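Side-chain contacts in NADH kinase POS5 (Saccharomyces cerevisiae, PDB 3AFO), which phosphorylates NADH, with a twofold preference over NAD(+), using ATP, and so serves as a key source of NADPH and an antioxidant factor: residues A[57-62]-A[83-88]; A[182-187]-A[191-196]; A[259-264]-A[269-274]. All blocks are in the same frame, centred on the assembly; numbering follows the deposited sequence. Where two conformers were deposited one is given.

Contact 1. Residues A[57-62]-A[83-88]; sequences EAMVEF and EEISQD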
loop_
_atom_site.group_PDB
_atom_site.type_symbol
_atom_site.label_atom_id
_atom_site.label_comp_id
_atom_site.label_asym_id
_atom_site.label_seq_id
_atom_site.Cartn_x
_atom_site.Cartn_y
_atom_site.Cartn_z
ATOM N N GLU A 57 -37.347 19.544 -4.051
ATOM C CA GLU A 57 -38.221 19.317 -5.197
ATOM C C GLU A 57 -38.660 17.867 -5.303
ATOM O O GLU A 57 -39.837 17.588 -5.556
ATOM C CB GLU A 57 -37.533 19.756 -6.491
ATOM C CG GLU A 57 -37.512 21.282 -6.682
ATOM C CD GLU A 57 -36.518 21.736 -7.742
ATOM O OE1 GLU A 57 -36.254 20.967 -8.695
ATOM O OE2 GLU A 57 -35.995 22.867 -7.614
ATOM N N ALA A 58 -37.711 16.950 -5.111
ATOM C CA ALA A 58 -37.991 15.514 -5.161
ATOM C C ALA A 58 -38.934 15.085 -4.041
ATOM O O ALA A 58 -39.823 14.261 -4.267
ATOM C CB ALA A 58 -36.699 14.709 -5.098
ATOM N N MET A 59 -38.743 15.643 -2.846
ATOM C CA MET A 59 -39.606 15.318 -1.707
ATOM C C MET A 59 -41.066 15.701 -1.991
ATOM O O MET A 59 -41.978 14.898 -1.795
ATOM C CB MET A 59 -39.115 16.009 -0.441
ATOM C CG MET A 59 -39.955 15.698 0.788
ATOM S SD MET A 59 -39.330 16.511 2.249
ATOM C CE MET A 59 -38.299 15.176 2.868
ATOM N N VAL A 60 -41.270 16.924 -2.467
ATOM C CA VAL A 60 -42.608 17.400 -2.813
ATOM C C VAL A 60 -43.231 16.520 -3.897
ATOM O O VAL A 60 -44.395 16.118 -3.792
ATOM C CB VAL A 60 -42.576 18.896 -3.214
ATOM C CG1 VAL A 60 -43.933 19.373 -3.739
ATOM C CG2 VAL A 60 -42.149 19.727 -2.026
ATOM N N GLU A 61 -42.441 16.190 -4.919
ATOM C CA GLU A 61 -42.898 15.341 -6.017
ATOM C C GLU A 61 -43.212 13.913 -5.550
ATOM O O GLU A 61 -44.175 13.286 -6.021
ATOM C CB GLU A 61 -41.849 15.344 -7.136
ATOM C CG GLU A 61 -42.251 14.627 -8.413
ATOM C CD GLU A 61 -41.126 14.594 -9.454
ATOM O OE1 GLU A 61 -40.200 15.432 -9.383
ATOM O OE2 GLU A 61 -41.170 13.723 -10.349
ATOM N N PHE A 62 -42.410 13.395 -4.623
ATOM C CA PHE A 62 -42.638 12.050 -4.131
ATOM C C PHE A 62 -43.910 11.976 -3.281
ATOM O O PHE A 62 -44.729 11.083 -3.463
ATOM C CB PHE A 62 -41.425 11.542 -3.343
ATOM C CG PHE A 62 -41.518 10.101 -2.964
ATOM C CD1 PHE A 62 -41.595 9.118 -3.942
ATOM C CD2 PHE A 62 -41.514 9.720 -1.629
ATOM C CE1 PHE A 62 -41.678 7.752 -3.592
ATOM C CE2 PHE A 62 -41.594 8.371 -1.275
ATOM C CZ PHE A 62 -41.682 7.390 -2.261
ATOM N N GLU A 83 -42.522 22.426 7.902
ATOM C CA GLU A 83 -42.652 23.875 7.774
ATOM C C GLU A 83 -41.998 24.392 6.494
ATOM O O GLU A 83 -42.568 25.235 5.796
ATOM C CB GLU A 83 -42.043 24.576 8.989
ATOM C CG GLU A 83 -43.019 24.823 10.147
ATOM C CD GLU A 83 -42.425 25.735 11.227
ATOM O OE1 GLU A 83 -41.263 25.511 11.623
ATOM O OE2 GLU A 83 -43.111 26.682 11.675
ATOM N N GLU A 84 -40.806 23.876 6.190
ATOM C CA GLU A 84 -40.064 24.280 5.000
ATOM C C GLU A 84 -40.849 24.016 3.716
ATOM O O GLU A 84 -40.957 24.895 2.868
ATOM C CB GLU A 84 -38.710 23.564 4.932
ATOM C CG GLU A 84 -37.826 24.010 3.775
ATOM C CD GLU A 84 -36.645 23.086 3.534
ATOM O OE1 GLU A 84 -36.602 21.992 4.141
ATOM O OE2 GLU A 84 -35.763 23.450 2.728
ATOM N N ILE A 85 -41.395 22.811 3.579
ATOM C CA ILE A 85 -42.011 22.391 2.321
ATOM C C ILE A 85 -43.506 22.714 2.199
ATOM O O ILE A 85 -44.075 22.557 1.118
ATOM C CB ILE A 85 -41.760 20.888 2.014
ATOM C CG1 ILE A 85 -42.510 19.989 3.015
ATOM C CG2 ILE A 85 -40.251 20.590 1.990
ATOM C CD1 ILE A 85 -42.538 18.528 2.646
ATOM N N SER A 86 -44.135 23.150 3.293
ATOM C CA SER A 86 -45.583 23.409 3.292
ATOM C C SER A 86 -46.008 24.410 2.203
ATOM O O SER A 86 -47.019 24.197 1.523
ATOM C CB SER A 86 -46.109 23.802 4.681
ATOM O OG SER A 86 -45.394 24.887 5.235
ATOM N N GLN A 87 -45.242 25.491 2.029
ATOM C CA GLN A 87 -45.535 26.464 0.960
ATOM C C GLN A 87 -45.329 25.913 -0.456
ATOM O O GLN A 87 -45.776 26.533 -1.422
ATOM C CB GLN A 87 -44.755 27.781 1.127
ATOM C CG GLN A 87 -45.133 28.605 2.353
ATOM C CD GLN A 87 -45.375 30.087 2.055
ATOM O OE1 GLN A 87 -44.722 30.683 1.193
ATOM N NE2 GLN A 87 -46.323 30.687 2.780
ATOM N N ASP A 88 -44.662 24.762 -0.586
ATOM C CA ASP A 88 -44.346 24.205 -1.922
ATOM C C ASP A 88 -45.483 23.454 -2.622
ATOM O O ASP A 88 -45.400 23.185 -3.828
ATOM C CB ASP A 88 -43.108 23.286 -1.887
ATOM C CG ASP A 88 -41.840 23.996 -1.458
ATOM O OD1 ASP A 88 -41.866 25.233 -1.253
ATOM O OD2 ASP A 88 -40.809 23.294 -1.300
#

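Contact 2. Residues A[182-187]-A[191-196]; sequences ECHLKK and NSSIVT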
loop_
_atom_site.group_PDB
_atom_site.type_symbol
_atom_site.label_atom_id
_atom_site.label_comp_id
_atom_site.label_asym_id
_atom_site.label_seq_id
_atom_site.Cartn_x
_atom_site.Cartn_y
_atom_site.Cartn_z
ATOM N N GLU A 182 -21.780 -1.129 17.432
ATOM C CA GLU A 182 -22.096 -0.340 18.614
ATOM C C GLU A 182 -20.815 0.230 19.174
ATOM O O GLU A 182 -19.836 -0.496 19.357
ATOM C CB GLU A 182 -22.760 -1.206 19.680
ATOM C CG GLU A 182 -24.177 -1.595 19.383
ATOM C CD GLU A 182 -24.834 -2.297 20.570
ATOM O OE1 GLU A 182 -24.247 -2.317 21.676
ATOM O OE2 GLU A 182 -25.935 -2.838 20.387
ATOM N N CYS A 183 -20.813 1.535 19.417
ATOM C CA CYS A 183 -19.718 2.192 20.116
ATOM C C CYS A 183 -20.174 2.532 21.536
ATOM O O CYS A 183 -21.180 3.223 21.721
ATOM C CB CYS A 183 -19.296 3.462 19.376
ATOM S SG CYS A 183 -18.023 4.427 20.197
ATOM N N HIS A 184 -19.442 2.034 22.527
ATOM C CA HIS A 184 -19.693 2.359 23.933
ATOM C C HIS A 184 -18.575 3.272 24.420
ATOM O O HIS A 184 -17.424 2.842 24.532
ATOM C CB HIS A 184 -19.725 1.082 24.777
ATOM C CG HIS A 184 -20.884 0.182 24.479
ATOM N ND1 HIS A 184 -21.123 -0.340 23.225
ATOM C CD2 HIS A 184 -21.865 -0.297 25.277
ATOM C CE1 HIS A 184 -22.209 -1.091 23.262
ATOM N NE2 HIS A 184 -22.673 -1.087 24.497
ATOM N N LEU A 185 -18.894 4.537 24.675
ATOM C CA LEU A 185 -17.902 5.469 25.208
ATOM C C LEU A 185 -17.934 5.496 26.733
ATOM O O LEU A 185 -18.974 5.776 27.332
ATOM C CB LEU A 185 -18.094 6.874 24.631
ATOM C CG LEU A 185 -17.258 8.013 25.239
ATOM C CD1 LEU A 185 -15.770 7.850 24.945
ATOM C CD2 LEU A 185 -17.734 9.371 24.747
ATOM N N LYS A 186 -16.791 5.191 27.342
ATOM C CA LYS A 186 -16.619 5.240 28.789
ATOM C C LYS A 186 -15.602 6.317 29.126
ATOM O O LYS A 186 -14.397 6.122 28.931
ATOM C CB LYS A 186 -16.128 3.891 29.311
ATOM C CG LYS A 186 -15.878 3.835 30.818
ATOM C CD LYS A 186 -14.988 2.644 31.158
ATOM C CE LYS A 186 -14.715 2.530 32.649
ATOM N NZ LYS A 186 -13.327 2.019 32.897
ATOM N N LYS A 187 -16.085 7.451 29.628
ATOM C CA LYS A 187 -15.207 8.578 29.973
ATOM C C LYS A 187 -14.274 8.226 31.142
ATOM O O LYS A 187 -14.608 7.395 31.982
ATOM C CB LYS A 187 -16.030 9.842 30.297
ATOM C CG LYS A 187 -16.925 10.394 29.164
ATOM C CD LYS A 187 -16.139 11.026 28.014
ATOM C CE LYS A 187 -15.472 12.330 28.408
ATOM N NZ LYS A 187 -14.725 12.909 27.255
ATOM N N ASN A 191 -18.053 5.385 35.223
ATOM C CA ASN A 191 -18.436 3.992 35.019
ATOM C C ASN A 191 -19.721 3.867 34.201
ATOM O O ASN A 191 -20.341 2.806 34.153
ATOM C CB ASN A 191 -18.565 3.245 36.350
ATOM C CG ASN A 191 -18.632 1.734 36.168
ATOM O OD1 ASN A 191 -17.987 1.174 35.277
ATOM N ND2 ASN A 191 -19.421 1.068 37.008
ATOM N N SER A 192 -20.114 4.957 33.557
ATOM C CA SER A 192 -21.293 4.950 32.709
ATOM C C SER A 192 -20.851 4.884 31.240
ATOM O O SER A 192 -19.663 5.006 30.934
ATOM C CB SER A 192 -22.146 6.188 32.998
ATOM O OG SER A 192 -23.354 6.161 32.262
ATOM N N SER A 193 -21.793 4.641 30.340
ATOM C CA SER A 193 -21.455 4.560 28.925
ATOM C C SER A 193 -22.442 5.312 28.048
ATOM O O SER A 193 -23.648 5.306 28.297
ATOM C CB SER A 193 -21.326 3.101 28.466
ATOM O OG SER A 193 -22.554 2.416 28.609
ATOM N N ILE A 194 -21.896 5.972 27.033
ATOM C CA ILE A 194 -22.669 6.624 26.002
ATOM C C ILE A 194 -22.631 5.705 24.770
ATOM O O ILE A 194 -21.556 5.456 24.199
ATOM C CB ILE A 194 -22.082 8.016 25.673
ATOM C CG1 ILE A 194 -21.972 8.866 26.954
ATOM C CG2 ILE A 194 -22.920 8.697 24.598
ATOM C CD1 ILE A 194 -21.059 10.112 26.858
ATOM N N VAL A 195 -23.796 5.186 24.391
ATOM C CA VAL A 195 -23.910 4.227 23.286
ATOM C C VAL A 195 -24.352 4.891 21.973
ATOM O O VAL A 195 -25.328 5.636 21.923
ATOM C CB VAL A 195 -24.861 3.057 23.637
ATOM C CG1 VAL A 195 -24.779 1.944 22.588
ATOM C CG2 VAL A 195 -24.545 2.508 25.031
ATOM N N THR A 196 -23.612 4.611 20.908
ATOM C CA THR A 196 -23.980 5.055 19.571
ATOM C C THR A 196 -23.937 3.871 18.600
ATOM O O THR A 196 -23.292 2.850 18.869
ATOM C CB THR A 196 -23.065 6.198 19.071
ATOM O OG1 THR A 196 -21.695 5.861 19.308
ATOM C CG2 THR A 196 -23.376 7.510 19.791
HETATM O O HOH W 1 -18.972 7.668 30.303
#

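Contact 3. Residues A[259-264]-A[269-274]; sequences ILMTPI and LSFRPL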
loop_
_atom_site.group_PDB
_atom_site.type_symbol
_atom_site.label_atom_id
_atom_site.label_comp_id
_atom_site.label_asym_id
_atom_site.label_seq_id
_atom_site.Cartn_x
_atom_site.Cartn_y
_atom_site.Cartn_z
ATOM N N ILE A 259 -15.361 -7.153 11.157
ATOM C CA ILE A 259 -15.137 -5.776 11.537
ATOM C C ILE A 259 -13.776 -5.409 10.980
ATOM O O ILE A 259 -12.803 -6.144 11.192
ATOM C CB ILE A 259 -15.102 -5.594 13.079
ATOM C CG1 ILE A 259 -16.410 -6.093 13.710
ATOM C CG2 ILE A 259 -14.794 -4.116 13.442
ATOM C CD1 ILE A 259 -16.411 -6.122 15.257
ATOM N N LEU A 260 -13.698 -4.281 10.283
ATOM C CA LEU A 260 -12.411 -3.786 9.789
ATOM C C LEU A 260 -11.750 -2.923 10.840
ATOM O O LEU A 260 -12.410 -2.098 11.470
ATOM C CB LEU A 260 -12.583 -2.955 8.502
ATOM C CG LEU A 260 -12.887 -3.711 7.197
ATOM C CD1 LEU A 260 -14.366 -4.123 7.089
ATOM C CD2 LEU A 260 -12.495 -2.870 5.990
ATOM N N MET A 261 -10.448 -3.113 11.023
ATOM C CA MET A 261 -9.630 -2.197 11.809
ATOM C C MET A 261 -8.565 -1.611 10.893
ATOM O O MET A 261 -7.650 -2.319 10.471
ATOM C CB MET A 261 -8.978 -2.911 13.000
ATOM C CG MET A 261 -8.091 -1.998 13.851
ATOM S SD MET A 261 -7.420 -2.881 15.268
ATOM C CE MET A 261 -8.899 -3.078 16.280
ATOM N N THR A 262 -8.683 -0.320 10.583
ATOM C CA THR A 262 -7.800 0.297 9.582
ATOM C C THR A 262 -7.115 1.525 10.165
ATOM O O THR A 262 -7.802 2.440 10.613
ATOM C CB THR A 262 -8.601 0.719 8.312
ATOM O OG1 THR A 262 -9.328 -0.405 7.800
ATOM C CG2 THR A 262 -7.675 1.293 7.211
ATOM N N PRO A 263 -5.764 1.553 10.150
ATOM C CA PRO A 263 -5.066 2.705 10.726
ATOM C C PRO A 263 -5.193 3.930 9.827
ATOM O O PRO A 263 -5.330 3.803 8.607
ATOM C CB PRO A 263 -3.611 2.242 10.796
ATOM C CG PRO A 263 -3.467 1.278 9.635
ATOM C CD PRO A 263 -4.828 0.571 9.563
ATOM N N ILE A 264 -5.205 5.106 10.439
ATOM C CA ILE A 264 -5.234 6.349 9.682
ATOM C C ILE A 264 -3.892 7.055 9.846
ATOM O O ILE A 264 -3.601 7.594 10.914
ATOM C CB ILE A 264 -6.406 7.298 10.118
ATOM C CG1 ILE A 264 -7.739 6.542 10.093
ATOM C CG2 ILE A 264 -6.455 8.539 9.201
ATOM C CD1 ILE A 264 -8.901 7.271 10.782
ATOM N N LEU A 269 5.672 1.314 9.704
ATOM C CA LEU A 269 5.748 0.722 8.371
ATOM C C LEU A 269 4.944 -0.572 8.298
ATOM O O LEU A 269 4.771 -1.136 7.218
ATOM C CB LEU A 269 7.209 0.468 8.001
ATOM C CG LEU A 269 8.061 1.714 7.703
ATOM C CD1 LEU A 269 9.514 1.291 7.464
ATOM C CD2 LEU A 269 7.522 2.503 6.495
ATOM N N SER A 270 4.429 -1.036 9.432
ATOM C CA SER A 270 3.887 -2.399 9.490
ATOM C C SER A 270 2.465 -2.553 10.033
ATOM O O SER A 270 2.065 -3.665 10.396
ATOM C CB SER A 270 4.833 -3.294 10.287
ATOM O OG SER A 270 5.162 -2.712 11.544
ATOM N N PHE A 271 1.705 -1.460 10.110
ATOM C CA PHE A 271 0.300 -1.560 10.534
ATOM C C PHE A 271 -0.551 -1.876 9.311
ATOM O O PHE A 271 -1.225 -1.000 8.751
ATOM C CB PHE A 271 -0.196 -0.284 11.243
ATOM C CG PHE A 271 -1.482 -0.473 12.051
ATOM C CD1 PHE A 271 -1.699 0.279 13.211
ATOM C CD2 PHE A 271 -2.469 -1.366 11.649
ATOM C CE1 PHE A 271 -2.884 0.117 13.961
ATOM C CE2 PHE A 271 -3.659 -1.533 12.388
ATOM C CZ PHE A 271 -3.862 -0.792 13.539
ATOM N N ARG A 272 -0.496 -3.137 8.886
ATOM C CA ARG A 272 -1.309 -3.610 7.771
ATOM C C ARG A 272 -2.755 -3.668 8.264
ATOM O O ARG A 272 -2.989 -4.112 9.383
ATOM C CB ARG A 272 -0.840 -5.022 7.354
ATOM C CG ARG A 272 -1.457 -5.578 6.046
ATOM C CD ARG A 272 -1.011 -4.784 4.806
ATOM N NE ARG A 272 0.428 -4.900 4.521
ATOM C CZ ARG A 272 0.978 -5.873 3.787
ATOM N NH1 ARG A 272 0.225 -6.838 3.276
ATOM N NH2 ARG A 272 2.291 -5.891 3.558
ATOM N N PRO A 273 -3.734 -3.242 7.437
ATOM C CA PRO A 273 -5.132 -3.282 7.893
ATOM C C PRO A 273 -5.556 -4.686 8.330
ATOM O O PRO A 273 -5.096 -5.680 7.748
ATOM C CB PRO A 273 -5.921 -2.839 6.648
ATOM C CG PRO A 273 -4.947 -2.009 5.860
ATOM C CD PRO A 273 -3.619 -2.711 6.063
ATOM N N LEU A 274 -6.392 -4.763 9.364
ATOM C CA LEU A 274 -6.838 -6.049 9.917
ATOM C C LEU A 274 -8.308 -6.300 9.625
ATOM O O LEU A 274 -9.111 -5.358 9.606
ATOM C CB LEU A 274 -6.646 -6.083 11.447
ATOM C CG LEU A 274 -5.247 -5.936 12.053
ATOM C CD1 LEU A 274 -5.348 -6.026 13.592
ATOM C CD2 LEU A 274 -4.227 -6.965 11.489
HETATM O O HOH W 2 -9.173 -3.281 7.585
#

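Contact 1. Residues A[57-62]-A[83-88]
CG of Met-59 is anti to the backbone N (chi1 -179°) and SD anti to CA (chi2 179°), which carries SD out from helix 53-69 to Ile-85 of helix 79-86, the chain bending only beyond the sulfur. SD lies 3.8 Å from Ile-85 CD1 and a little farther from Ile-85 CG2, and the two side chains cross at about a right angle. Ile-85 holds CG1 between its backbone N and carbonyl carbon (chi1 68°), which turns CD1 toward the sulfur. One residue on, Val-60 uses its CG2 branch, the one beside the backbone N: this methyl rests against the CB of Asp-88 at 3.7 Å and sits 4.2 Å from Ile-85 CB, while CG1 approaches the carbonyl oxygen of Asp-88 more loosely.

No hydrogen bond links 57-62 to 83-88, and the interface is small, with 188 Å² buried over both sides. The carboxylate of Asp-88 passes CG2 of Val-60 and is engaged by Arg-56, one turn earlier on the same helix as Val-60, in a salt bridge through OD2. The apolar contact is thus flanked by a charged one. Inward, Met-59 also packs on Ile-46 and Lys-48 of strand 43-48 and on Leu-121. This is packing of two helices of the alpha/beta N-terminal domain of NAD kinases, with helix 53-69 lying against the parallel sheet.

Contact 2. Residues A[182-187]-A[191-196]
Strands 174-186 and 194-198 form a beta hairpin, and residues 182-187 and 191-196 make up the part nearest its turn; strand segments 182-186 and 194-196 run antiparallel at 161°. Two hydrogen-bonded pairs, Cys-183 with Thr-196 and Leu-185 with Ile-194, bracket the non-hydrogen-bonded pair of His-184 and Val-195. N and O of Cys-183 bond to O and N of Thr-196, and N and O of Leu-185 to O and N of Ile-194, all at 2.9 Å. The bond from Leu-185 N to Ile-194 O is almost perfectly straight at 179°. Val-195 CA adds a CA-H...O contact to Cys-183 O, which already accepts from Thr-196 N.

On one face of the hairpin the imidazole of His-184 lies alongside Val-195. The CG1 methyl of Val-195 stands over the ring face, 4.2 Å from the centroid of the His-184 ring and displaced toward the rim, a CH-pi contact; Val-195 CG2 lies 3.9 Å from His-184 CD2. Were the imidazole replaced by the lone methyl of an alanine, both Val-195 methyls would probably lose the ring they pack on, and a gap would be likely to open beside Tyr-318 of strand 316-321, on which His-184 also packs. That strand is the neighbour of strand 174-186 across from the hairpin partner.

The other face carries Cys-183, Leu-185, Ile-194 and Thr-196. Leu-185 and Ile-194 run side by side and meet through Leu-185 CD2 and Ile-194 CD1, 4.0 Å apart, and both pack on Gln-309. With chi1 at 47°, Thr-196 places OG1 between its own backbone N and carbonyl carbon, 3.4 Å from Cys-183 CB. Nearer the turn, where direct pairing has ended, a water accepts from Lys-187 N and donates to Ser-192 O at 2.8 Å.

Contact 3. Residues A[259-264]-A[269-274]
Pro-263 turns its CB-CG-CD side to the face of the Phe-271 ring, where residues 259-263 of strand 258-266 meet the antiparallel chain returning toward strand 274-277. Pro-263 CB sits over the centre of the phenyl ring, 3.6 Å from the Phe-271 centroid and 11° off the normal, a CH-pi contact. Pro-263 CG comes next, 3.5 Å from Phe-271 CD2 and 3.3 Å from the backbone O of Phe-271. Pro-263 CD lies against Phe-271 CD2 and CE2. Phe-271, centre of an inverse gamma turn, swings its ring into this place with CG anti to the backbone N (chi1 -163°). Met-261 CG approaches the ring at its edge, near CZ, and Phe-374 of the second subunit makes an edge-to-face contact with it.

Met-261 and Leu-274 form a hydrogen-bonded antiparallel pair, Met-261 N to Leu-274 O and Leu-274 N to Met-261 O, both 3.0 Å, and their side chains lie together, SD against CD1. Leu-274 also joins a parallel ladder with a strand of the second subunit, carrying the sheet across the interface. On the side of Thr-262, a water donates to Leu-274 O and hydrogen-bonds to Thr-262 OG1, 2.9 Å from each oxygen; that hydroxyl is also bonded to Ser-244 OG.

In the fold
The three contacts follow one another along the chain and none touches another. Contact 1 belongs to the alpha/beta N-terminal domain; contacts 2 and 3 both lie across the chain's centre from it, their centres 38 and 44 Å from its own. Contact 2, on a surface hairpin, is closer to contact 3, which lies in the beta-rich C-terminal domain: about 23 Å between centres and about 8 Å between nearest atoms. Neither named side chain touches bound NADH: that of Pro-263 is about 10 Å and that of Thr-196 about 12 Å from a dinucleotide. Contact 3 alone also meets other subunits, so it ties the fold to the four-chain assembly, whereas contacts 1 and 2 are internal to the chain.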